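Local structure of aspartate aminotransferase (Rhodobacter sphaeroides, 3NRA) at residues F116-A121 and T214-Q219; D127-V132 and K141-F146. The protein probably catalyses the pyridoxal-phosphate-dependent transfer of an amino group from L-aspartate to 2-oxoglutarate, giving oxaloacetate and L-glutamate. One frame throughout, in Å; residues are numbered along the deposited sequence.

Contact 1 (F116-A121 and T214-Q219); sequences FLAVAA and TVIADQ
The carbonyl oxygen of A118 accepts a hydrogen bond from T122 OG1 one turn further along, while across the contact the CD1 methyl of I216 comes to 3.9 Å from A118 O. That methyl makes most of the contact. It sits over the backbone where A118 passes to V119, 4.0 Å from the carbonyl carbon A118 C, and it has the A118 methyl (CB to I216 CD1, 4.1 Å) and the V119 branch (CG2 to I216 CD1, 4.2 Å) beside it. The second branch of the isoleucine, CG2, brushes A118 CB at 4.2 Å. With CG1 placed anti to its own carbonyl carbon and the chain beyond nearly extended (chi2 160°), I216 pushes CD1 out to the helix. The small side chain of A118 is consistent with the close approach of helix and strand, the CA atoms of A118 and I216 being 7.3 Å apart. No hydrogen bond crosses; 107 Å² is buried. Two residues on from I216, D218 OD2 bonds N1 of the lysine-linked cofactor at position 253, the aspartate–pyridine pairing of fold type I aminotransferases. Helix 110-120 lies on the central sheet, where I216 also touches V182 and L184 of strand 182-186, with helices 137-145 and 269-282 packed alongside it.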
loop_
_atom_site.group_PDB
_atom_site.type_symbol
_atom_site.label_atom_id
_atom_site.label_comp_id
_atom_site.label_asym_id
_atom_site.label_seq_id
_atom_site.Cartn_x
_atom_site.Cartn_y
_atom_site.Cartn_z
ATOM N N PHE B 116 9.128 1.633 -0.518
ATOM C CA PHE B 116 9.054 0.378 0.185
ATOM C C PHE B 116 9.461 -0.795 -0.697
ATOM O O PHE B 116 10.235 -1.668 -0.279
ATOM C CB PHE B 116 7.638 0.104 0.691
ATOM C CG PHE B 116 7.512 -1.219 1.440
ATOM C CD1 PHE B 116 8.052 -1.363 2.676
ATOM C CD2 PHE B 116 6.898 -2.299 0.868
ATOM C CE1 PHE B 116 7.963 -2.557 3.357
ATOM C CE2 PHE B 116 6.800 -3.488 1.540
ATOM C CZ PHE B 116 7.324 -3.607 2.796
ATOM N N LEU B 117 8.825 -0.884 -1.860
ATOM C CA LEU B 117 9.045 -2.019 -2.770
ATOM C C LEU B 117 10.494 -2.047 -3.254
ATOM O O LEU B 117 11.108 -3.103 -3.317
ATOM C CB LEU B 117 8.086 -1.917 -3.976
ATOM C CG LEU B 117 6.584 -2.099 -3.665
ATOM C CD1 LEU B 117 5.760 -1.846 -4.892
ATOM C CD2 LEU B 117 6.317 -3.518 -3.112
ATOM N N ALA B 118 11.025 -0.866 -3.587
ATOM C CA ALA B 118 12.372 -0.739 -4.104
ATOM C C ALA B 118 13.410 -1.226 -3.070
ATOM O O ALA B 118 14.353 -1.961 -3.414
ATOM C CB ALA B 118 12.641 0.699 -4.493
ATOM N N VAL B 119 13.217 -0.857 -1.803
ATOM C CA VAL B 119 14.120 -1.333 -0.753
ATOM C C VAL B 119 13.906 -2.850 -0.526
ATOM O O VAL B 119 14.881 -3.613 -0.382
ATOM C CB VAL B 119 13.926 -0.559 0.543
ATOM C CG1 VAL B 119 14.836 -1.122 1.654
ATOM C CG2 VAL B 119 14.185 0.970 0.315
ATOM N N ALA B 120 12.641 -3.289 -0.532
ATOM C CA ALA B 120 12.318 -4.732 -0.349
ATOM C C ALA B 120 12.953 -5.592 -1.428
ATOM O O ALA B 120 13.431 -6.690 -1.145
ATOM C CB ALA B 120 10.820 -4.954 -0.336
ATOM N N ALA B 121 12.957 -5.077 -2.664
ATOM C CA ALA B 121 13.529 -5.794 -3.827
ATOM C C ALA B 121 15.076 -5.756 -3.908
ATOM O O ALA B 121 15.667 -6.453 -4.743
ATOM C CB ALA B 121 12.935 -5.250 -5.083
ATOM N N THR B 214 23.552 -0.849 -6.785
ATOM C CA THR B 214 22.257 -0.379 -7.224
ATOM C C THR B 214 21.969 0.958 -6.531
ATOM O O THR B 214 22.282 1.134 -5.353
ATOM C CB THR B 214 21.131 -1.445 -6.860
ATOM O OG1 THR B 214 21.286 -2.608 -7.674
ATOM C CG2 THR B 214 19.767 -0.902 -7.041
ATOM N N VAL B 215 21.396 1.898 -7.262
ATOM C CA VAL B 215 21.024 3.177 -6.711
ATOM C C VAL B 215 19.521 3.352 -6.879
ATOM O O VAL B 215 18.984 3.112 -7.966
ATOM C CB VAL B 215 21.755 4.363 -7.451
ATOM C CG1 VAL B 215 21.267 5.678 -6.949
ATOM C CG2 VAL B 215 23.289 4.255 -7.312
ATOM N N ILE B 216 18.856 3.745 -5.799
ATOM C CA ILE B 216 17.448 4.167 -5.803
ATOM C C ILE B 216 17.449 5.674 -5.660
ATOM O O ILE B 216 17.853 6.187 -4.629
ATOM C CB ILE B 216 16.678 3.543 -4.609
ATOM C CG1 ILE B 216 16.803 2.002 -4.614
ATOM C CG2 ILE B 216 15.192 3.996 -4.596
ATOM C CD1 ILE B 216 16.496 1.344 -3.226
ATOM N N ALA B 217 17.101 6.389 -6.720
ATOM C CA ALA B 217 17.082 7.854 -6.699
ATOM C C ALA B 217 15.642 8.345 -6.506
ATOM O O ALA B 217 14.782 8.125 -7.360
ATOM C CB ALA B 217 17.659 8.408 -7.976
ATOM N N ASP B 218 15.377 8.946 -5.340
ATOM C CA ASP B 218 14.037 9.411 -4.983
ATOM C C ASP B 218 13.900 10.899 -5.414
ATOM O O ASP B 218 14.328 11.827 -4.704
ATOM C CB ASP B 218 13.806 9.216 -3.468
ATOM C CG ASP B 218 12.378 9.538 -3.031
ATOM O OD1 ASP B 218 11.651 10.184 -3.794
ATOM O OD2 ASP B 218 12.001 9.154 -1.899
ATOM N N GLN B 219 13.276 11.095 -6.571
ATOM C CA GLN B 219 13.166 12.391 -7.210
ATOM C C GLN B 219 11.775 12.942 -7.087
ATOM O O GLN B 219 11.309 13.716 -7.957
ATOM C CB GLN B 219 13.582 12.272 -8.676
ATOM C CG GLN B 219 14.955 11.549 -8.888
ATOM C CD GLN B 219 15.509 11.726 -10.315
ATOM O OE1 GLN B 219 16.699 11.497 -10.568
ATOM N NE2 GLN B 219 14.642 12.163 -11.247
#

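Contact 2 (D127-V132 and K141-F146); sequences DKVAIV and KLVEFF
V129 and V143 face each other where strand 128-133 runs beneath helix 137-145, their CA atoms 7.0 Å apart, and V129, I131 and V143 all start out toward the opposite segment. Within 141-146, V143 is the one residue that touches 127-132, and it uses both methyls. CG2 of V143 meets V129 CG1 tip to tip at 3.6 Å, and the same methyl reaches I131 CD1 at 3.7 Å, so it rests over the seam where these two strand side chains adjoin. The other methyl, V143 CG1, approaches V129 CG2 at 3.9 Å. This division of labour follows from chi1 of 170°, which sets CG1 anti to the backbone N and swings CG2 anti to the carbonyl carbon. In I131 the bend at chi2 (-64°) carries CD1 to the valine, with I131 CG1 close behind at 3.9 Å from V143 CG2. Trimming V143 to an alanine would probably open a gap above the strand and leave V129 and I131 without their mates on the helix. Between V129 and I131, A130 faces the other side of the sheet, while its backbone is hydrogen-bonded to V182 and L184. This is the first strand and the helix of a beta-alpha-beta unit, completed by strand 149-154. With 122 Å² buried and no polar group engaged across it, the contact rests on the fit of methyl against methyl and has no directional bond to fix its geometry.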
loop_
_atom_site.group_PDB
_atom_site.type_symbol
_atom_site.label_atom_id
_atom_site.label_comp_id
_atom_site.label_asym_id
_atom_site.label_seq_id
_atom_site.Cartn_x
_atom_site.Cartn_y
_atom_site.Cartn_z
ATOM N N ASP B 127 22.769 -7.025 4.479
ATOM C CA ASP B 127 23.355 -6.194 3.405
ATOM C C ASP B 127 23.639 -4.798 3.902
ATOM O O ASP B 127 22.815 -4.213 4.570
ATOM C CB ASP B 127 22.416 -6.091 2.222
ATOM C CG ASP B 127 22.326 -7.363 1.435
ATOM O OD1 ASP B 127 23.053 -8.322 1.764
ATOM O OD2 ASP B 127 21.515 -7.404 0.470
ATOM N N LYS B 128 24.812 -4.271 3.561
ATOM C CA LYS B 128 25.121 -2.874 3.805
ATOM C C LYS B 128 24.426 -1.931 2.789
ATOM O O LYS B 128 24.427 -2.182 1.593
ATOM C CB LYS B 128 26.617 -2.662 3.807
ATOM C CG LYS B 128 27.253 -3.190 5.078
ATOM C CD LYS B 128 28.737 -3.342 4.957
ATOM C CE LYS B 128 29.318 -3.891 6.247
ATOM N NZ LYS B 128 30.558 -4.609 6.018
ATOM N N VAL B 129 23.802 -0.887 3.298
ATOM C CA VAL B 129 23.104 0.085 2.479
ATOM C C VAL B 129 23.583 1.469 2.834
ATOM O O VAL B 129 23.551 1.830 4.001
ATOM C CB VAL B 129 21.571 0.015 2.712
ATOM C CG1 VAL B 129 20.848 0.955 1.744
ATOM C CG2 VAL B 129 21.067 -1.435 2.578
ATOM N N ALA B 130 24.071 2.224 1.837
ATOM C CA ALA B 130 24.486 3.626 2.024
ATOM C C ALA B 130 23.251 4.520 2.095
ATOM O O ALA B 130 22.407 4.497 1.185
ATOM C CB ALA B 130 25.402 4.087 0.878
ATOM N N ILE B 131 23.140 5.278 3.180
ATOM C CA ILE B 131 21.993 6.182 3.419
ATOM C C ILE B 131 22.567 7.534 3.784
ATOM O O ILE B 131 23.530 7.614 4.566
ATOM C CB ILE B 131 21.101 5.665 4.579
ATOM C CG1 ILE B 131 20.445 4.314 4.197
ATOM C CG2 ILE B 131 20.037 6.723 5.025
ATOM C CD1 ILE B 131 19.503 4.399 3.052
ATOM N N VAL B 132 22.017 8.587 3.184
ATOM C CA VAL B 132 22.453 9.951 3.454
ATOM C C VAL B 132 21.859 10.453 4.788
ATOM O O VAL B 132 20.748 10.095 5.147
ATOM C CB VAL B 132 22.012 10.903 2.311
ATOM C CG1 VAL B 132 22.475 12.377 2.593
ATOM C CG2 VAL B 132 22.558 10.402 0.948
ATOM N N LYS B 141 14.596 3.616 8.366
ATOM C CA LYS B 141 13.635 2.662 8.929
ATOM C C LYS B 141 13.400 1.489 7.980
ATOM O O LYS B 141 13.175 0.372 8.419
ATOM C CB LYS B 141 12.289 3.352 9.242
ATOM C CG LYS B 141 12.330 4.327 10.379
ATOM C CD LYS B 141 10.954 4.949 10.618
ATOM C CE LYS B 141 10.937 5.823 11.888
ATOM N N LEU B 142 13.397 1.769 6.678
ATOM C CA LEU B 142 13.265 0.729 5.684
ATOM C C LEU B 142 14.449 -0.225 5.675
ATOM O O LEU B 142 14.260 -1.460 5.706
ATOM C CB LEU B 142 13.081 1.334 4.312
ATOM C CG LEU B 142 11.665 1.823 4.047
ATOM C CD1 LEU B 142 11.657 2.658 2.806
ATOM C CD2 LEU B 142 10.703 0.634 3.921
ATOM N N VAL B 143 15.662 0.328 5.662
ATOM C CA VAL B 143 16.879 -0.495 5.707
ATOM C C VAL B 143 16.870 -1.397 6.928
ATOM O O VAL B 143 17.108 -2.590 6.828
ATOM C CB VAL B 143 18.181 0.375 5.680
ATOM C CG1 VAL B 143 19.361 -0.466 5.954
ATOM C CG2 VAL B 143 18.331 1.085 4.269
ATOM N N GLU B 144 16.504 -0.843 8.059
ATOM C CA GLU B 144 16.580 -1.584 9.289
ATOM C C GLU B 144 15.420 -2.611 9.451
ATOM O O GLU B 144 15.643 -3.706 9.975
ATOM C CB GLU B 144 16.750 -0.619 10.492
ATOM C CG GLU B 144 18.277 -0.147 10.583
ATOM C CD GLU B 144 18.563 1.007 11.556
ATOM O OE1 GLU B 144 17.612 1.583 12.128
ATOM O OE2 GLU B 144 19.781 1.330 11.730
ATOM N N PHE B 145 14.259 -2.319 8.866
ATOM C CA PHE B 145 13.162 -3.271 8.828
ATOM C C PHE B 145 13.498 -4.527 8.026
ATOM O O PHE B 145 13.116 -5.632 8.405
ATOM C CB PHE B 145 11.927 -2.643 8.219
ATOM C CG PHE B 145 10.727 -3.553 8.237
ATOM C CD1 PHE B 145 10.157 -3.934 9.433
ATOM C CD2 PHE B 145 10.193 -4.052 7.063
ATOM C CE1 PHE B 145 9.034 -4.769 9.449
ATOM C CE2 PHE B 145 9.085 -4.910 7.093
ATOM C CZ PHE B 145 8.524 -5.260 8.281
ATOM N N PHE B 146 14.228 -4.358 6.929
ATOM C CA PHE B 146 14.693 -5.493 6.174
ATOM C C PHE B 146 16.050 -6.071 6.713
ATOM O O PHE B 146 16.697 -6.881 6.050
ATOM C CB PHE B 146 14.717 -5.147 4.684
ATOM C CG PHE B 146 13.324 -5.031 4.076
ATOM C CD1 PHE B 146 12.545 -6.174 3.857
ATOM C CD2 PHE B 146 12.781 -3.814 3.788
ATOM C CE1 PHE B 146 11.252 -6.068 3.347
ATOM C CE2 PHE B 146 11.490 -3.706 3.279
ATOM C CZ PHE B 146 10.733 -4.839 3.061
#

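Overall arrangement
The two contacts lie about 11 Å apart between centres, on the same face of the seven-stranded sheet at the heart of the cofactor-binding domain. Along the chain helix 110-120 comes first, then strand 128-133 and helix 137-145, and strand 214-218 last, so contact 2 is made between the two halves of contact 1. Strand 182-186 separates the two strands within the sheet. On that face the helix segments meet directly: A120 CB reaches F146 CZ at 3.4 Å, and F116 CD1 reaches L142 CD2 at 3.5 Å. Both contacts also border the second subunit, so these two helices, packed on the sheet, also form part of the dimer interface.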